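Local coordinates for nuclear transport factor 2 family protein (Rhodopseudomonas palustris, PDB 3DM8), which is of unknown function but belongs to the SnoaL-like branch of the NTF2 superfamily and may act as an isomerase, at residues 4-9 / 72-77; 15-20 / 61-66; 24-29 / 55-60; 105-110 / 119-124. One frame throughout, in Å; residues are numbered along the deposited sequence.

Interaction 1 (4-9 / 72-77)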
loop_
_atom_site.group_PDB
_atom_site.type_symbol
_atom_site.label_atom_id
_atom_site.label_comp_id
_atom_site.label_asym_id
_atom_site.label_seq_id
_atom_site.Cartn_x
_atom_site.Cartn_y
_atom_site.Cartn_z
ATOM N N HIS A 4 7.018 3.806 -20.380
ATOM C CA HIS A 4 6.152 2.901 -19.653
ATOM C C HIS A 4 4.728 3.464 -19.546
ATOM O O HIS A 4 4.520 4.639 -19.318
ATOM C CB HIS A 4 6.747 2.599 -18.283
ATOM C CG HIS A 4 6.218 1.344 -17.672
ATOM N ND1 HIS A 4 4.983 1.284 -17.086
ATOM C CD2 HIS A 4 6.742 0.096 -17.578
ATOM C CE1 HIS A 4 4.760 0.056 -16.650
ATOM N NE2 HIS A 4 5.824 -0.683 -16.924
ATOM N N SER A 5 3.773 2.558 -19.697
ATOM C CA SER A 5 2.338 2.851 -19.600
ATOM C C SER A 5 1.970 3.474 -18.284
ATOM O O SER A 5 0.964 4.193 -18.191
ATOM C CB SER A 5 1.502 1.582 -19.838
ATOM O OG SER A 5 1.605 1.179 -21.213
ATOM N N LEU A 6 2.766 3.209 -17.264
ATOM C CA LEU A 6 2.464 3.800 -15.930
ATOM C C LEU A 6 2.559 5.346 -16.002
ATOM O O LEU A 6 1.727 6.094 -15.462
ATOM C CB LEU A 6 3.423 3.269 -14.883
ATOM C CG LEU A 6 3.285 3.892 -13.492
ATOM C CD1 LEU A 6 1.902 3.552 -12.906
ATOM C CD2 LEU A 6 4.472 3.537 -12.528
ATOM N N TRP A 7 3.598 5.793 -16.684
ATOM C CA TRP A 7 3.850 7.242 -16.843
ATOM C C TRP A 7 2.747 7.907 -17.688
ATOM O O TRP A 7 2.314 9.058 -17.429
ATOM C CB TRP A 7 5.264 7.526 -17.384
ATOM C CG TRP A 7 6.348 6.771 -16.608
ATOM C CD1 TRP A 7 7.315 5.982 -17.124
ATOM C CD2 TRP A 7 6.515 6.735 -15.192
ATOM N NE1 TRP A 7 8.103 5.466 -16.110
ATOM C CE2 TRP A 7 7.611 5.895 -14.915
ATOM C CE3 TRP A 7 5.830 7.317 -14.129
ATOM C CZ2 TRP A 7 8.052 5.642 -13.620
ATOM C CZ3 TRP A 7 6.281 7.076 -12.832
ATOM C CH2 TRP A 7 7.378 6.260 -12.593
ATOM N N ARG A 8 2.309 7.186 -18.704
ATOM C CA ARG A 8 1.229 7.673 -19.587
ATOM C C ARG A 8 -0.079 7.794 -18.816
ATOM O O ARG A 8 -0.842 8.768 -18.955
ATOM C CB ARG A 8 1.064 6.794 -20.818
ATOM C CG ARG A 8 2.263 6.750 -21.711
ATOM C CD ARG A 8 1.992 5.916 -22.937
ATOM N NE ARG A 8 1.450 4.611 -22.583
ATOM C CZ ARG A 8 0.243 4.172 -22.945
ATOM N NH1 ARG A 8 -0.546 4.923 -23.696
ATOM N NH2 ARG A 8 -0.152 2.970 -22.577
ATOM N N PHE A 9 -0.319 6.796 -17.973
ATOM C CA PHE A 9 -1.509 6.789 -17.126
ATOM C C PHE A 9 -1.439 7.918 -16.119
ATOM O O PHE A 9 -2.408 8.617 -15.876
ATOM C CB PHE A 9 -1.654 5.440 -16.404
ATOM C CG PHE A 9 -2.653 5.442 -15.314
ATOM C CD1 PHE A 9 -3.991 5.592 -15.575
ATOM C CD2 PHE A 9 -2.261 5.208 -14.024
ATOM C CE1 PHE A 9 -4.922 5.603 -14.554
ATOM C CE2 PHE A 9 -3.210 5.186 -13.000
ATOM C CZ PHE A 9 -4.530 5.409 -13.275
ATOM N N TYR A 72 3.415 16.077 -6.016
ATOM C CA TYR A 72 3.595 14.628 -6.066
ATOM C C TYR A 72 4.966 14.254 -5.582
ATOM O O TYR A 72 5.928 14.940 -5.916
ATOM C CB TYR A 72 3.488 14.136 -7.489
ATOM C CG TYR A 72 2.156 14.387 -8.145
ATOM C CD1 TYR A 72 1.769 15.668 -8.518
ATOM C CD2 TYR A 72 1.288 13.331 -8.403
ATOM C CE1 TYR A 72 0.528 15.899 -9.143
ATOM C CE2 TYR A 72 0.063 13.547 -9.027
ATOM C CZ TYR A 72 -0.316 14.835 -9.400
ATOM O OH TYR A 72 -1.555 15.028 -10.015
ATOM N N HIS A 73 5.040 13.182 -4.800
ATOM C CA HIS A 73 6.315 12.602 -4.442
ATOM C C HIS A 73 6.315 11.092 -4.620
ATOM O O HIS A 73 5.571 10.379 -3.983
ATOM C CB HIS A 73 6.761 12.917 -3.031
ATOM C CG HIS A 73 8.145 12.431 -2.767
ATOM N ND1 HIS A 73 8.425 11.431 -1.861
ATOM C CD2 HIS A 73 9.322 12.730 -3.372
ATOM C CE1 HIS A 73 9.720 11.168 -1.885
ATOM N NE2 HIS A 73 10.287 11.940 -2.795
ATOM N N ARG A 74 7.203 10.652 -5.471
ATOM C CA ARG A 74 7.305 9.226 -5.831
ATOM C C ARG A 74 8.417 8.592 -5.006
ATOM O O ARG A 74 9.601 8.919 -5.191
ATOM C CB ARG A 74 7.639 9.115 -7.319
ATOM C CG ARG A 74 6.992 7.956 -8.054
ATOM C CD ARG A 74 5.724 8.474 -8.770
ATOM N NE ARG A 74 4.859 7.377 -9.203
ATOM C CZ ARG A 74 3.738 7.539 -9.898
ATOM N NH1 ARG A 74 3.347 8.763 -10.239
ATOM N NH2 ARG A 74 3.017 6.475 -10.248
ATOM N N GLU A 75 8.037 7.653 -4.138
ATOM C CA GLU A 75 8.939 7.088 -3.128
ATOM C C GLU A 75 9.600 5.807 -3.543
ATOM O O GLU A 75 10.762 5.575 -3.246
ATOM C CB GLU A 75 8.204 6.919 -1.800
ATOM C CG GLU A 75 7.834 8.281 -1.189
ATOM C CD GLU A 75 6.868 8.237 0.046
ATOM O OE1 GLU A 75 6.195 7.207 0.341
ATOM O OE2 GLU A 75 6.754 9.281 0.713
ATOM N N SER A 76 8.854 4.944 -4.211
ATOM C CA SER A 76 9.387 3.670 -4.716
ATOM C C SER A 76 8.644 3.394 -6.007
ATOM O O SER A 76 7.459 3.674 -6.102
ATOM C CB SER A 76 9.093 2.472 -3.784
ATOM O OG SER A 76 9.186 2.756 -2.387
ATOM N N VAL A 77 9.336 2.820 -6.949
ATOM C CA VAL A 77 8.734 2.412 -8.220
ATOM C C VAL A 77 9.396 1.136 -8.703
ATOM O O VAL A 77 10.625 1.045 -8.803
ATOM C CB VAL A 77 8.939 3.479 -9.304
ATOM C CG1 VAL A 77 8.300 3.029 -10.603
ATOM C CG2 VAL A 77 8.376 4.836 -8.850
#
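R74 reaches from strand 67-79 to the first turn of helix 5-19, where L6 and W7 receive it. Beyond CB its chain bends at chi2 (97°), and CG and CD then carry the guanidinium across to the helix. NE arrives at the edge of the W7 ring, 3.9 Å from CZ3 of W7. That same CZ3 stands over the centre of one guanidinium face, with the two planes 72° apart, so the ring meets the cation edge-on and not as a flat stack. At the tip, NH2 lies 4.0 Å from CD2 of L6 and makes a weak hydrogen bond to S86, while NH1 makes another to S10. NE is buried with no polar partner. CG1 of V77 packs 3.9 Å from CH2 of W7. With an alanine here in place of W7, the guanidinium of R74 and the methyls of V77 would probably lose the ring they pack on, leaving the arginine head freer to turn. H4 accepts from N of L6 through its ND1 (2.9 Å), an N-cap that starts the helix. The opening helix packed against the sheet's edge strand 67-79 is the helix-on-sheet arrangement of the NTF2-like alpha+beta fold.

Interaction 2 (15-20 / 61-66)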
loop_
_atom_site.group_PDB
_atom_site.type_symbol
_atom_site.label_atom_id
_atom_site.label_comp_id
_atom_site.label_asym_id
_atom_site.label_seq_id
_atom_site.Cartn_x
_atom_site.Cartn_y
_atom_site.Cartn_z
ATOM N N ARG A 15 -4.159 15.198 -15.903
ATOM C CA ARG A 15 -4.997 16.047 -16.765
ATOM C C ARG A 15 -6.455 16.000 -16.302
ATOM O O ARG A 15 -7.148 17.013 -16.270
ATOM C CB ARG A 15 -4.910 15.621 -18.241
ATOM C CG ARG A 15 -3.532 15.773 -18.815
ATOM C CD ARG A 15 -3.621 15.843 -20.305
ATOM N NE ARG A 15 -2.317 15.851 -20.956
ATOM C CZ ARG A 15 -1.644 16.956 -21.269
ATOM N NH1 ARG A 15 -2.133 18.155 -20.959
ATOM N NH2 ARG A 15 -0.468 16.859 -21.871
ATOM N N ALA A 16 -6.907 14.804 -15.917
ATOM C CA ALA A 16 -8.309 14.607 -15.604
ATOM C C ALA A 16 -8.572 15.265 -14.259
ATOM O O ALA A 16 -9.521 16.049 -14.109
ATOM C CB ALA A 16 -8.717 13.141 -15.598
ATOM N N LEU A 17 -7.708 15.006 -13.290
ATOM C CA LEU A 17 -7.994 15.461 -11.927
ATOM C C LEU A 17 -7.792 16.948 -11.785
ATOM O O LEU A 17 -8.523 17.633 -11.047
ATOM C CB LEU A 17 -7.129 14.735 -10.899
ATOM C CG LEU A 17 -7.347 13.232 -10.817
ATOM C CD1 LEU A 17 -6.584 12.683 -9.586
ATOM C CD2 LEU A 17 -8.806 12.780 -10.826
ATOM N N ASN A 18 -6.787 17.471 -12.482
ATOM C CA ASN A 18 -6.426 18.864 -12.256
ATOM C C ASN A 18 -7.073 19.787 -13.246
ATOM O O ASN A 18 -7.562 20.883 -12.895
ATOM C CB ASN A 18 -4.917 19.064 -12.159
ATOM C CG ASN A 18 -4.450 19.015 -10.702
ATOM O OD1 ASN A 18 -5.058 18.313 -9.886
ATOM N ND2 ASN A 18 -3.419 19.783 -10.365
ATOM N N ASP A 19 -7.148 19.339 -14.489
ATOM C CA ASP A 19 -7.645 20.237 -15.568
ATOM C C ASP A 19 -9.030 19.872 -16.073
ATOM O O ASP A 19 -9.569 20.524 -16.971
ATOM C CB ASP A 19 -6.669 20.270 -16.753
ATOM C CG ASP A 19 -5.331 20.846 -16.386
ATOM O OD1 ASP A 19 -4.308 20.145 -16.494
ATOM O OD2 ASP A 19 -5.291 22.003 -15.949
ATOM N N ARG A 20 -9.589 18.826 -15.493
ATOM C CA ARG A 20 -10.874 18.261 -15.922
ATOM C C ARG A 20 -10.920 17.932 -17.405
ATOM O O ARG A 20 -11.949 18.086 -18.057
ATOM C CB ARG A 20 -12.042 19.175 -15.583
ATOM C CG ARG A 20 -11.903 19.821 -14.283
ATOM C CD ARG A 20 -11.799 18.821 -13.154
ATOM N NE ARG A 20 -12.882 17.840 -13.099
ATOM C CZ ARG A 20 -13.977 17.955 -12.337
ATOM N NH1 ARG A 20 -14.872 16.980 -12.314
ATOM N NH2 ARG A 20 -14.180 19.036 -11.613
ATOM N N ARG A 61 -14.012 11.220 -11.827
ATOM C CA ARG A 61 -14.779 12.492 -11.919
ATOM C C ARG A 61 -15.068 13.015 -10.502
ATOM O O ARG A 61 -14.902 14.181 -10.200
ATOM C CB ARG A 61 -16.094 12.325 -12.683
ATOM C CG ARG A 61 -16.922 13.591 -12.803
ATOM C CD ARG A 61 -18.398 13.306 -13.229
ATOM N NE ARG A 61 -19.139 12.658 -12.159
ATOM C CZ ARG A 61 -19.436 13.256 -11.013
ATOM N NH1 ARG A 61 -19.063 14.497 -10.834
ATOM N NH2 ARG A 61 -20.099 12.623 -10.050
ATOM N N GLN A 62 -15.499 12.106 -9.656
ATOM C CA GLN A 62 -15.769 12.436 -8.259
ATOM C C GLN A 62 -14.513 12.896 -7.518
ATOM O O GLN A 62 -14.533 13.845 -6.737
ATOM C CB GLN A 62 -16.354 11.237 -7.556
ATOM C CG GLN A 62 -17.707 10.858 -8.042
ATOM C CD GLN A 62 -18.161 9.550 -7.407
ATOM O OE1 GLN A 62 -17.591 8.495 -7.633
ATOM N NE2 GLN A 62 -19.181 9.629 -6.589
ATOM N N ILE A 63 -13.405 12.225 -7.766
ATOM C CA ILE A 63 -12.128 12.633 -7.154
ATOM C C ILE A 63 -11.730 14.025 -7.672
ATOM O O ILE A 63 -11.318 14.870 -6.902
ATOM C CB ILE A 63 -10.953 11.625 -7.434
ATOM C CG1 ILE A 63 -11.251 10.305 -6.745
ATOM C CG2 ILE A 63 -9.643 12.212 -6.938
ATOM C CD1 ILE A 63 -10.343 9.123 -7.186
ATOM N N ALA A 64 -11.853 14.248 -8.978
ATOM C CA ALA A 64 -11.469 15.543 -9.580
ATOM C C ALA A 64 -12.252 16.694 -8.956
ATOM O O ALA A 64 -11.765 17.806 -8.784
ATOM C CB ALA A 64 -11.700 15.535 -11.080
ATOM N N ASP A 65 -13.521 16.410 -8.717
ATOM C CA ASP A 65 -14.448 17.370 -8.088
ATOM C C ASP A 65 -14.031 17.720 -6.680
ATOM O O ASP A 65 -14.216 18.853 -6.240
ATOM C CB ASP A 65 -15.855 16.797 -7.975
ATOM C CG ASP A 65 -16.662 16.991 -9.210
ATOM O OD1 ASP A 65 -16.191 17.635 -10.173
ATOM O OD2 ASP A 65 -17.809 16.510 -9.216
ATOM N N SER A 66 -13.435 16.750 -5.991
ATOM C CA SER A 66 -13.189 16.810 -4.542
ATOM C C SER A 66 -11.842 17.408 -4.133
ATOM O O SER A 66 -11.702 17.904 -3.003
ATOM C CB SER A 66 -13.255 15.421 -3.919
ATOM O OG SER A 66 -14.559 14.880 -4.036
#
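Two successive bends, at chi2 (-60°) and chi3 (-54°), curl the side chain of R20 back over A64 and bring its guanidinium to D65. R20 is the residue that leaves helix 5-19 with a positive phi. Its NH1 and NH2 both grip OD1 of D65, a two-nitrogen, end-on salt bridge in which NH1 comes within 2.6 Å of OD1 from above the carboxylate plane; both bonds are well short of straight, and guanidinium and carboxylate are steeply turned against each other. CB of A64, 3.3 Å from NE of R20, and N of D65 lie against the same face of the cation. The other carboxylate oxygen, OD2 of D65, takes a weak bond from NH1 of R61, whose NH2 pairs with E58; the acid between two arginines probably eases their like charges. CD2 of L17 packs 4.0 Å from CB of A64 and equally near CG2 of I63, whose side chain also touches F46. The axes of the two short segments come within 8.2 Å, with 33° between their directions, a close helix pair seated on alanine and bordered by an exposed salt-bridge network, within the helical layer of the NTF2-like fold.

Interaction 3 (24-29 / 55-60)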
loop_
_atom_site.group_PDB
_atom_site.type_symbol
_atom_site.label_atom_id
_atom_site.label_comp_id
_atom_site.label_asym_id
_atom_site.label_seq_id
_atom_site.Cartn_x
_atom_site.Cartn_y
_atom_site.Cartn_z
ATOM N N GLU A 24 -7.665 11.732 -22.504
ATOM C CA GLU A 24 -6.476 10.849 -22.472
ATOM C C GLU A 24 -6.669 9.717 -21.499
ATOM O O GLU A 24 -6.231 8.611 -21.749
ATOM C CB GLU A 24 -5.181 11.579 -22.081
ATOM C CG GLU A 24 -4.555 12.426 -23.164
ATOM C CD GLU A 24 -3.235 13.112 -22.718
ATOM O OE1 GLU A 24 -2.753 13.936 -23.499
ATOM O OE2 GLU A 24 -2.680 12.817 -21.617
ATOM N N LEU A 25 -7.335 10.012 -20.389
ATOM C CA LEU A 25 -7.611 9.008 -19.394
ATOM C C LEU A 25 -8.555 7.967 -19.976
ATOM O O LEU A 25 -8.402 6.797 -19.736
ATOM C CB LEU A 25 -8.199 9.602 -18.130
ATOM C CG LEU A 25 -8.517 8.693 -16.956
ATOM C CD1 LEU A 25 -7.269 8.000 -16.492
ATOM C CD2 LEU A 25 -9.097 9.504 -15.801
ATOM N N ALA A 26 -9.574 8.424 -20.662
ATOM C CA ALA A 26 -10.568 7.512 -21.238
ATOM C C ALA A 26 -9.934 6.576 -22.258
ATOM O O ALA A 26 -10.367 5.401 -22.401
ATOM C CB ALA A 26 -11.743 8.295 -21.848
ATOM N N THR A 27 -8.904 7.061 -22.955
ATOM C CA THR A 27 -8.230 6.241 -23.967
ATOM C C THR A 27 -7.485 5.089 -23.321
ATOM O O THR A 27 -7.422 3.967 -23.835
ATOM C CB THR A 27 -7.272 7.097 -24.812
ATOM O OG1 THR A 27 -8.078 8.028 -25.535
ATOM C CG2 THR A 27 -6.499 6.277 -25.773
ATOM N N ILE A 28 -6.907 5.400 -22.180
ATOM C CA ILE A 28 -5.965 4.500 -21.503
ATOM C C ILE A 28 -6.617 3.496 -20.607
ATOM O O ILE A 28 -6.060 2.453 -20.374
ATOM C CB ILE A 28 -4.854 5.274 -20.749
ATOM C CG1 ILE A 28 -3.635 4.369 -20.488
ATOM C CG2 ILE A 28 -5.323 5.837 -19.448
ATOM C CD1 ILE A 28 -2.306 5.190 -20.151
ATOM N N ILE A 29 -7.817 3.787 -20.148
ATOM C CA ILE A 29 -8.537 2.849 -19.271
ATOM C C ILE A 29 -9.204 1.747 -20.113
ATOM O O ILE A 29 -9.945 2.049 -21.068
ATOM C CB ILE A 29 -9.606 3.583 -18.443
ATOM C CG1 ILE A 29 -8.966 4.572 -17.443
ATOM C CG2 ILE A 29 -10.448 2.578 -17.625
ATOM C CD1 ILE A 29 -7.876 3.966 -16.640
ATOM N N ALA A 55 -17.503 3.097 -15.020
ATOM C CA ALA A 55 -17.527 3.235 -13.549
ATOM C C ALA A 55 -16.229 3.825 -13.020
ATOM O O ALA A 55 -16.228 4.600 -12.061
ATOM C CB ALA A 55 -17.801 1.870 -12.873
ATOM N N VAL A 56 -15.091 3.480 -13.631
ATOM C CA VAL A 56 -13.809 4.048 -13.195
ATOM C C VAL A 56 -13.713 5.531 -13.561
ATOM O O VAL A 56 -13.224 6.322 -12.768
ATOM C CB VAL A 56 -12.598 3.231 -13.717
ATOM C CG1 VAL A 56 -11.252 4.047 -13.599
ATOM C CG2 VAL A 56 -12.562 1.782 -13.047
ATOM N N LEU A 57 -14.227 5.926 -14.717
ATOM C CA LEU A 57 -14.246 7.343 -15.081
ATOM C C LEU A 57 -15.134 8.127 -14.100
ATOM O O LEU A 57 -14.841 9.246 -13.728
ATOM C CB LEU A 57 -14.669 7.572 -16.522
ATOM C CG LEU A 57 -13.655 7.143 -17.578
ATOM C CD1 LEU A 57 -14.170 7.234 -19.003
ATOM C CD2 LEU A 57 -12.351 7.961 -17.421
ATOM N N GLU A 58 -16.199 7.511 -13.624
ATOM C CA GLU A 58 -17.047 8.161 -12.631
ATOM C C GLU A 58 -16.294 8.366 -11.309
ATOM O O GLU A 58 -16.357 9.445 -10.720
ATOM C CB GLU A 58 -18.361 7.409 -12.450
ATOM C CG GLU A 58 -19.239 7.923 -11.349
ATOM C CD GLU A 58 -19.737 9.372 -11.520
ATOM O OE1 GLU A 58 -19.664 9.946 -12.650
ATOM O OE2 GLU A 58 -20.269 9.880 -10.483
ATOM N N VAL A 59 -15.579 7.339 -10.837
ATOM C CA VAL A 59 -14.682 7.514 -9.677
ATOM C C VAL A 59 -13.759 8.719 -9.880
ATOM O O VAL A 59 -13.575 9.541 -9.005
ATOM C CB VAL A 59 -13.882 6.234 -9.380
ATOM C CG1 VAL A 59 -12.643 6.461 -8.464
ATOM C CG2 VAL A 59 -14.811 5.151 -8.829
ATOM N N CYS A 60 -13.129 8.783 -11.059
ATOM C CA CYS A 60 -12.130 9.792 -11.297
ATOM C C CYS A 60 -12.760 11.177 -11.384
ATOM O O CYS A 60 -12.133 12.164 -10.992
ATOM C CB CYS A 60 -11.283 9.487 -12.539
ATOM S SG CYS A 60 -10.217 8.036 -12.286
#
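Flat groups play no part where L25 and A26 meet L57: no ring, amide, carboxylate or guanidinium enters the contact, so there is neither face nor edge to describe, and aliphatic carbons make the whole contact. The pairing belongs to the helical layer of the NTF2-like fold and joins helix 23-28 to helix 53-66, whose segments 24-28 and 55-60 run roughly antiparallel (147°), their axes 10.8 Å apart. With CG anti to its backbone N (chi1 -178°), L25 extends toward helix 53-66 and runs alongside L57 in the reverse sense, placing its CG 3.9 Å from CD2 of L57. L57 divides its branches: CD2 serves L25, whereas CD1 rests 3.9 Å from CB of A26. Consistent with the small side chain of A26, its CA lies 7.2 Å from CA of L57. Where helix 23-28 gives way to strand 29-30, CG2 of I29 makes a looser contact, 4.4 Å from CG1 of V56. V56 also packs on I33 and W35, and L25 on A16 of helix 5-19, which places this apolar joint between the helices and the strands of the sheet. One methyl of L25 reaches the next turn beyond L57: CD2 stands 3.9 Å from CB of C60.

Interaction 4 (105-110 / 119-124)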
loop_
_atom_site.group_PDB
_atom_site.type_symbol
_atom_site.label_atom_id
_atom_site.label_comp_id
_atom_site.label_asym_id
_atom_site.label_seq_id
_atom_site.Cartn_x
_atom_site.Cartn_y
_atom_site.Cartn_z
ATOM N N MET A 105 0.057 6.512 -0.797
ATOM C CA MET A 105 -0.641 5.422 -1.482
ATOM C C MET A 105 0.368 4.428 -2.056
ATOM O O MET A 105 1.470 4.797 -2.409
ATOM C CB MET A 105 -1.520 5.951 -2.613
ATOM C CG MET A 105 -2.441 7.088 -2.263
ATOM S SD MET A 105 -3.112 7.882 -3.787
ATOM C CE MET A 105 -1.654 8.668 -4.439
ATOM N N ALA A 106 -0.063 3.177 -2.133
ATOM C CA ALA A 106 0.649 2.113 -2.827
ATOM C C ALA A 106 -0.264 1.582 -3.919
ATOM O O ALA A 106 -1.417 1.211 -3.659
ATOM C CB ALA A 106 1.017 0.997 -1.853
ATOM N N LEU A 107 0.261 1.592 -5.135
ATOM C CA LEU A 107 -0.481 1.327 -6.379
ATOM C C LEU A 107 0.136 0.122 -7.107
ATOM O O LEU A 107 1.330 0.077 -7.328
ATOM C CB LEU A 107 -0.354 2.608 -7.249
ATOM C CG LEU A 107 -0.956 2.622 -8.622
ATOM C CD1 LEU A 107 -2.473 2.676 -8.432
ATOM C CD2 LEU A 107 -0.441 3.841 -9.387
ATOM N N PHE A 108 -0.694 -0.858 -7.442
ATOM C CA PHE A 108 -0.326 -1.963 -8.293
ATOM C C PHE A 108 -1.154 -1.954 -9.531
ATOM O O PHE A 108 -2.394 -1.945 -9.452
ATOM C CB PHE A 108 -0.509 -3.309 -7.572
ATOM C CG PHE A 108 0.356 -3.459 -6.330
ATOM C CD1 PHE A 108 0.073 -2.752 -5.175
ATOM C CD2 PHE A 108 1.432 -4.298 -6.353
ATOM C CE1 PHE A 108 0.885 -2.895 -4.058
ATOM C CE2 PHE A 108 2.255 -4.422 -5.241
ATOM C CZ PHE A 108 1.939 -3.708 -4.095
ATOM N N THR A 109 -0.476 -1.940 -10.691
ATOM C CA THR A 109 -1.156 -1.819 -11.965
ATOM C C THR A 109 -0.725 -2.902 -12.956
ATOM O O THR A 109 0.397 -3.370 -12.951
ATOM C CB THR A 109 -0.846 -0.442 -12.625
ATOM O OG1 THR A 109 0.538 -0.241 -12.616
ATOM C CG2 THR A 109 -1.423 0.697 -11.827
ATOM N N GLN A 110 -1.675 -3.291 -13.770
ATOM C CA GLN A 110 -1.445 -4.185 -14.872
ATOM C C GLN A 110 -1.957 -3.520 -16.151
ATOM O O GLN A 110 -2.965 -2.803 -16.132
ATOM C CB GLN A 110 -2.198 -5.527 -14.647
ATOM C CG GLN A 110 -1.795 -6.340 -13.394
ATOM C CD GLN A 110 -0.471 -7.084 -13.478
ATOM O OE1 GLN A 110 0.034 -7.440 -14.574
ATOM N NE2 GLN A 110 0.095 -7.372 -12.301
ATOM N N LEU A 119 -6.119 -2.280 -11.515
ATOM C CA LEU A 119 -5.557 -1.397 -10.522
ATOM C C LEU A 119 -6.020 -1.737 -9.134
ATOM O O LEU A 119 -7.217 -2.041 -8.900
ATOM C CB LEU A 119 -5.906 0.072 -10.866
ATOM C CG LEU A 119 -5.400 1.153 -9.925
ATOM C CD1 LEU A 119 -5.075 2.450 -10.712
ATOM C CD2 LEU A 119 -6.371 1.511 -8.711
ATOM N N ARG A 120 -5.057 -1.721 -8.218
ATOM C CA ARG A 120 -5.318 -1.903 -6.798
ATOM C C ARG A 120 -4.521 -0.865 -6.042
ATOM O O ARG A 120 -3.326 -0.650 -6.302
ATOM C CB ARG A 120 -4.902 -3.295 -6.321
ATOM C CG ARG A 120 -5.726 -4.462 -6.853
ATOM C CD ARG A 120 -7.163 -4.376 -6.387
ATOM N NE ARG A 120 -7.934 -5.560 -6.730
ATOM C CZ ARG A 120 -8.596 -5.698 -7.875
ATOM N NH1 ARG A 120 -9.287 -6.773 -8.120
ATOM N NH2 ARG A 120 -8.584 -4.731 -8.743
ATOM N N MET A 121 -5.218 -0.151 -5.193
ATOM C CA MET A 121 -4.613 0.873 -4.365
ATOM C C MET A 121 -4.927 0.691 -2.908
ATOM O O MET A 121 -6.053 0.533 -2.538
ATOM C CB MET A 121 -5.065 2.261 -4.795
ATOM C CG MET A 121 -4.510 3.303 -3.889
ATOM S SD MET A 121 -5.052 4.968 -4.218
ATOM C CE MET A 121 -4.091 5.037 -5.721
ATOM N N VAL A 122 -3.877 0.720 -2.110
ATOM C CA VAL A 122 -3.920 0.768 -0.634
ATOM C C VAL A 122 -3.362 2.093 -0.201
ATOM O O VAL A 122 -2.285 2.500 -0.611
ATOM C CB VAL A 122 -3.013 -0.339 -0.011
ATOM C CG1 VAL A 122 -3.230 -0.428 1.514
ATOM C CG2 VAL A 122 -3.335 -1.630 -0.653
ATOM N N LEU A 123 -4.066 2.768 0.691
ATOM C CA LEU A 123 -3.507 3.954 1.308
ATOM C C LEU A 123 -3.735 4.063 2.791
ATOM O O LEU A 123 -4.410 3.233 3.399
ATOM C CB LEU A 123 -4.108 5.190 0.669
ATOM C CG LEU A 123 -5.600 5.297 0.852
ATOM C CD1 LEU A 123 -5.924 6.728 1.004
ATOM C CD2 LEU A 123 -6.307 4.686 -0.347
ATOM N N ASP A 124 -3.010 5.008 3.368
ATOM C CA ASP A 124 -3.039 5.237 4.847
ATOM C C ASP A 124 -4.331 5.990 5.139
ATOM O O ASP A 124 -4.409 7.221 5.210
ATOM C CB ASP A 124 -1.735 5.912 5.351
ATOM C CG ASP A 124 -1.683 6.023 6.894
ATOM O OD1 ASP A 124 -2.722 5.774 7.560
ATOM O OD2 ASP A 124 -0.655 6.480 7.443
#
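M105 to T109 pair with L123 to L119 in antiparallel register, and A106 with V122 and F108 with R120 form the hydrogen-bonded pairs, each through two backbone bonds; that from N of F108 to O of R120 is 2.9 Å and almost straight (175°). At the non-hydrogen-bonded pairs the side chains do the joining. Extended through chi1 (176°) and chi2, M121 brings SD 3.5 Å from SD of M105; the bend at chi3 then turns CE to 3.9 Å from CD1 of L107. CG of M105 lies 3.9 Å from CB of L123, the two side chains running abreast. Packing is tight between CD1 of L107 and CD1 of L119, at 3.5 Å. This is the beta hairpin of strands 100-112 and 115-123 in the curved NTF2-like sheet: the face bearing T109 and L119 meets L6 and F9, whereas A106, F108 and V122 pack on A106, S86 and M87 of the second subunit. An alanine in place of M121 is likely to open a gap between L107 and M105, whose sulfur would lose its neighbour. R120 leads away from the hairpin, its NH2 bonding O of L119 (3.0 Å) from above the carbonyl plane, while NH1 forms a salt bridge with D34.

From the N terminus, helix 5-19 opens two loops: its first turn is met again by strand 67-79 in interaction 1, and its last turn by the end of helix 53-66 in interaction 2. Helix 23-28 then opens the innermost loop, closed by 55-60 in interaction 3. The three therefore nest, 3 inside 2 inside 1, without crossing; interaction 4 follows in series as a short hairpin. Interactions 2 and 3 share helix 53-66 and are joined by a salt bridge between R15 and E24. F9 packs on L25 and I28, linking interaction 1 to 3, and on L119, linking it to 4. Helix 5-19 thus connects helices 23-28 and 53-66 with the sheet.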